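Local coordinates for protein lipocalin (Argas monolakensis, PDB 3BRN) that binds serotonin inside a lipocalin beta barrel and probably serves as a tick scavenger of biogenic amines, at residues Gly10-Pro22 and Thr74-Gly86. Sequence-based numbering, arbitrary orientation.
Sequences GGPFQAYKSVNGP and TVTVNGDKIEVTG. With SRO (serotonin), chain C.
The carbonyl oxygen of Gly-79, in the type II' turn from Asn-78 to Lys-81, takes two hydrogen bonds, one from Ala-15 N and one from a water. Ala-15 N donates to Gly-79 O at 3.0 Å, nearly straight at 161° and tilted 24° from the carbonyl plane. The water also accepts a bond from Tyr-16 N, so the hairpin meets one helix-start amide directly and the second through the water. Glycine suits the second position of a type II' turn, whose positive phi and strongly negative psi a residue with a CB tolerates poorly.

Ala-15 is small enough to let the backbones come close: its CB lies 3.2 Å from Gly-79 O, with Lys-81 O almost as near, and also touches Ile-82 CG1. Val-77 spreads its two branches over one face of the helix. CG1, anti to its own carbonyl carbon (chi1 -72°), reaches Val-19 CG2, whereas CG2 lies against Tyr-16 CB at 3.6 Å; the tyrosine ring itself leads away. One turn along from Ala-15, Val-19 CG2 presses on Ile-82 CD1 at 3.5 Å, slightly tight.

Ile-82 divides its work: CG1 and CD1 pack on the helix, while CG2 lies 3.7 Å from CH2 of the serotonin ring. The serotonin amine NZ donates to Ser-18 O at 2.8 Å, an acceptor left available because Pro-22, four residues on, has no N-H. The amine also bonds Asp-106 OD2, while OD1 makes a weak hydrogen bond with Ser-18 OG.

A short N-terminal helix closing one end of the barrel is a lipocalin feature; here it rests on the hairpin of strands 67-78 and 81-85. Polar clasp and aliphatic seam hold it where a backbone carbonyl can help Asp-106 receive the probably cationic amine, while Ile-82 and Val-84 supply part of the apolar wall beside the indole.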
# COMPACT_ATOMS: atom_id res chain seq x y z
N GLY A 10 15.88 8.60 5.18
CA GLY A 10 15.58 10.01 5.40
C GLY A 10 14.63 10.47 4.31
O GLY A 10 14.74 10.04 3.16
N GLY A 11 13.63 11.24 4.69
CA GLY A 11 12.68 11.71 3.70
C GLY A 11 13.03 13.10 3.20
O GLY A 11 14.20 13.40 2.95
N PRO A 12 12.01 13.96 3.09
CA PRO A 12 10.68 13.47 3.41
C PRO A 12 10.14 12.56 2.31
O PRO A 12 10.75 12.42 1.25
CB PRO A 12 9.84 14.74 3.51
CG PRO A 12 10.60 15.76 2.70
CD PRO A 12 12.04 15.42 2.87
N PHE A 13 8.99 11.94 2.58
CA PHE A 13 8.34 11.07 1.62
C PHE A 13 7.00 11.65 1.18
O PHE A 13 6.16 12.02 2.02
CB PHE A 13 8.14 9.67 2.20
CG PHE A 13 9.42 8.93 2.44
CD1 PHE A 13 10.06 8.27 1.40
CD2 PHE A 13 10.00 8.89 3.70
CE1 PHE A 13 11.24 7.59 1.61
CE2 PHE A 13 11.18 8.21 3.92
CZ PHE A 13 11.80 7.55 2.87
N GLN A 14 6.79 11.73 -0.13
CA GLN A 14 5.66 12.45 -0.70
C GLN A 14 4.54 11.50 -1.10
O GLN A 14 4.72 10.66 -1.99
CB GLN A 14 6.12 13.27 -1.91
CG GLN A 14 7.20 14.28 -1.58
CD GLN A 14 7.80 14.91 -2.82
OE1 GLN A 14 8.66 14.32 -3.47
NE2 GLN A 14 7.38 16.14 -3.12
N ALA A 15 3.41 11.59 -0.39
CA ALA A 15 2.23 10.79 -0.65
C ALA A 15 1.71 10.75 -2.09
O ALA A 15 1.35 9.68 -2.57
CB ALA A 15 1.11 11.16 0.33
N TYR A 16 1.63 11.88 -2.78
CA TYR A 16 1.16 11.81 -4.16
C TYR A 16 2.08 10.94 -5.03
O TYR A 16 1.61 10.15 -5.83
CB TYR A 16 0.92 13.21 -4.77
CG TYR A 16 2.16 13.89 -5.26
CD1 TYR A 16 2.89 14.71 -4.41
CD2 TYR A 16 2.51 13.85 -6.60
CE1 TYR A 16 3.99 15.40 -4.87
CE2 TYR A 16 3.62 14.52 -7.06
CZ TYR A 16 4.35 15.30 -6.19
OH TYR A 16 5.48 15.94 -6.62
N LYS A 17 3.40 11.01 -4.80
CA LYS A 17 4.34 10.16 -5.53
C LYS A 17 4.20 8.68 -5.15
O LYS A 17 4.35 7.80 -6.00
CB LYS A 17 5.78 10.63 -5.32
CG LYS A 17 6.16 11.84 -6.15
CD LYS A 17 7.16 12.70 -5.43
CE LYS A 17 7.77 13.72 -6.35
NZ LYS A 17 8.98 13.18 -7.03
N SER A 18 3.96 8.40 -3.88
CA SER A 18 3.70 7.03 -3.46
C SER A 18 2.42 6.48 -4.12
O SER A 18 2.40 5.35 -4.62
CB SER A 18 3.57 6.96 -1.92
OG SER A 18 3.15 5.66 -1.54
N VAL A 19 1.35 7.25 -4.06
CA VAL A 19 0.05 6.80 -4.57
C VAL A 19 0.07 6.67 -6.11
O VAL A 19 -0.56 5.76 -6.66
CB VAL A 19 -1.07 7.77 -4.14
CG1 VAL A 19 -2.39 7.45 -4.84
CG2 VAL A 19 -1.20 7.78 -2.61
N ASN A 20 0.78 7.52 -6.81
CA ASN A 20 0.97 7.32 -8.23
C ASN A 20 1.88 6.18 -8.58
O ASN A 20 1.69 5.54 -9.56
CB ASN A 20 1.53 8.56 -8.86
CG ASN A 20 0.57 9.66 -8.93
OD1 ASN A 20 -0.60 9.48 -9.03
ND2 ASN A 20 1.08 10.84 -8.90
N GLY A 21 2.91 5.98 -7.80
CA GLY A 21 3.83 4.87 -8.01
C GLY A 21 4.47 4.90 -9.39
O GLY A 21 4.69 5.98 -9.95
N PRO A 22 4.61 3.72 -10.01
CA PRO A 22 5.29 3.63 -11.30
C PRO A 22 4.48 4.27 -12.41
O PRO A 22 4.97 4.41 -13.53
CB PRO A 22 5.38 2.12 -11.52
CG PRO A 22 4.14 1.60 -10.88
CD PRO A 22 3.90 2.48 -9.67
N THR A 74 -12.33 7.64 -1.93
CA THR A 74 -11.59 8.85 -2.22
C THR A 74 -10.28 8.84 -1.45
O THR A 74 -10.22 8.33 -0.33
CB THR A 74 -12.40 10.08 -1.82
OG1 THR A 74 -13.63 10.07 -2.54
CG2 THR A 74 -11.63 11.40 -2.10
N VAL A 75 -9.23 9.34 -2.08
CA VAL A 75 -7.93 9.51 -1.44
C VAL A 75 -7.44 10.94 -1.69
O VAL A 75 -7.55 11.45 -2.81
CB VAL A 75 -6.91 8.50 -2.02
CG1 VAL A 75 -6.61 8.84 -3.48
CG2 VAL A 75 -5.63 8.45 -1.16
N THR A 76 -7.01 11.61 -0.63
CA THR A 76 -6.45 12.96 -0.70
C THR A 76 -5.03 12.92 -0.15
O THR A 76 -4.78 12.27 0.87
CB THR A 76 -7.26 13.95 0.16
OG1 THR A 76 -8.66 13.75 -0.09
CG2 THR A 76 -6.90 15.40 -0.19
N VAL A 77 -4.11 13.54 -0.87
CA VAL A 77 -2.68 13.47 -0.54
C VAL A 77 -2.09 14.81 -0.12
O VAL A 77 -2.22 15.80 -0.84
CB VAL A 77 -1.87 12.87 -1.71
CG1 VAL A 77 -2.16 11.37 -1.85
CG2 VAL A 77 -2.22 13.58 -3.00
N ASN A 78 -1.45 14.83 1.05
CA ASN A 78 -0.73 16.01 1.55
C ASN A 78 0.54 15.59 2.30
O ASN A 78 0.47 14.82 3.25
CB ASN A 78 -1.64 16.83 2.48
CG ASN A 78 -2.89 17.36 1.77
OD1 ASN A 78 -2.76 18.49 1.08
ND2 ASN A 78 -3.98 16.80 1.91
N GLY A 79 1.69 16.17 1.95
CA GLY A 79 2.94 15.80 2.63
C GLY A 79 3.07 14.29 2.57
O GLY A 79 2.72 13.69 1.57
N ASP A 80 3.34 13.67 3.71
CA ASP A 80 3.41 12.21 3.77
C ASP A 80 2.11 11.51 4.15
O ASP A 80 2.10 10.32 4.45
CB ASP A 80 4.55 11.75 4.70
CG ASP A 80 4.35 12.19 6.14
OD1 ASP A 80 3.38 12.93 6.41
OD2 ASP A 80 5.18 11.82 7.01
N LYS A 81 0.99 12.23 4.03
CA LYS A 81 -0.31 11.67 4.42
C LYS A 81 -1.18 11.22 3.24
O LYS A 81 -1.41 11.98 2.30
CB LYS A 81 -1.11 12.67 5.26
CG LYS A 81 -0.39 13.14 6.51
CD LYS A 81 -0.07 11.98 7.43
CE LYS A 81 0.84 12.46 8.57
NZ LYS A 81 0.88 11.45 9.66
N ILE A 82 -1.64 9.98 3.31
CA ILE A 82 -2.66 9.46 2.40
C ILE A 82 -3.95 9.33 3.20
O ILE A 82 -4.02 8.57 4.17
CB ILE A 82 -2.29 8.05 1.85
CG1 ILE A 82 -1.02 8.14 0.99
CG2 ILE A 82 -3.45 7.45 1.01
CD1 ILE A 82 -0.43 6.77 0.65
N GLU A 83 -4.90 10.22 2.91
CA GLU A 83 -6.15 10.27 3.67
C GLU A 83 -7.28 9.66 2.87
O GLU A 83 -7.59 10.12 1.78
CB GLU A 83 -6.49 11.72 4.02
CG GLU A 83 -7.81 11.85 4.79
CD GLU A 83 -7.74 11.25 6.18
OE1 GLU A 83 -6.68 11.36 6.83
OE2 GLU A 83 -8.76 10.68 6.63
N VAL A 84 -7.85 8.58 3.40
CA VAL A 84 -8.86 7.83 2.68
C VAL A 84 -10.24 8.04 3.31
O VAL A 84 -10.35 8.14 4.54
CB VAL A 84 -8.53 6.32 2.62
CG1 VAL A 84 -9.74 5.53 2.15
CG2 VAL A 84 -7.36 6.07 1.70
N THR A 85 -11.22 8.34 2.46
CA THR A 85 -12.60 8.55 2.89
C THR A 85 -13.54 7.69 2.05
O THR A 85 -13.41 7.62 0.83
CB THR A 85 -13.02 10.05 2.77
OG1 THR A 85 -12.47 10.61 1.57
CG2 THR A 85 -12.49 10.84 3.91
N GLY A 86 -14.45 6.98 2.71
CA GLY A 86 -15.44 6.19 1.99
C GLY A 86 -15.03 4.77 1.62
O GLY A 86 -15.62 4.16 0.71
OH SRO C . -4.71 4.96 -2.97
CZ3 SRO C . -4.14 4.41 -1.84
CH2 SRO C . -4.84 4.51 -0.65
CZ2 SRO C . -4.37 3.87 0.50
CE2 SRO C . -3.16 3.20 0.40
NE1 SRO C . -2.37 2.53 1.28
CD1 SRO C . -1.29 2.05 0.63
CG SRO C . -1.35 2.45 -0.70
CD2 SRO C . -2.53 3.19 -0.83
CE3 SRO C . -3.01 3.77 -1.90
CB SRO C . -0.32 2.16 -1.77
CA SRO C . 0.36 3.47 -2.22
NZ SRO C . 1.23 3.17 -3.36
O HOH W 1 1.84 14.30 -0.92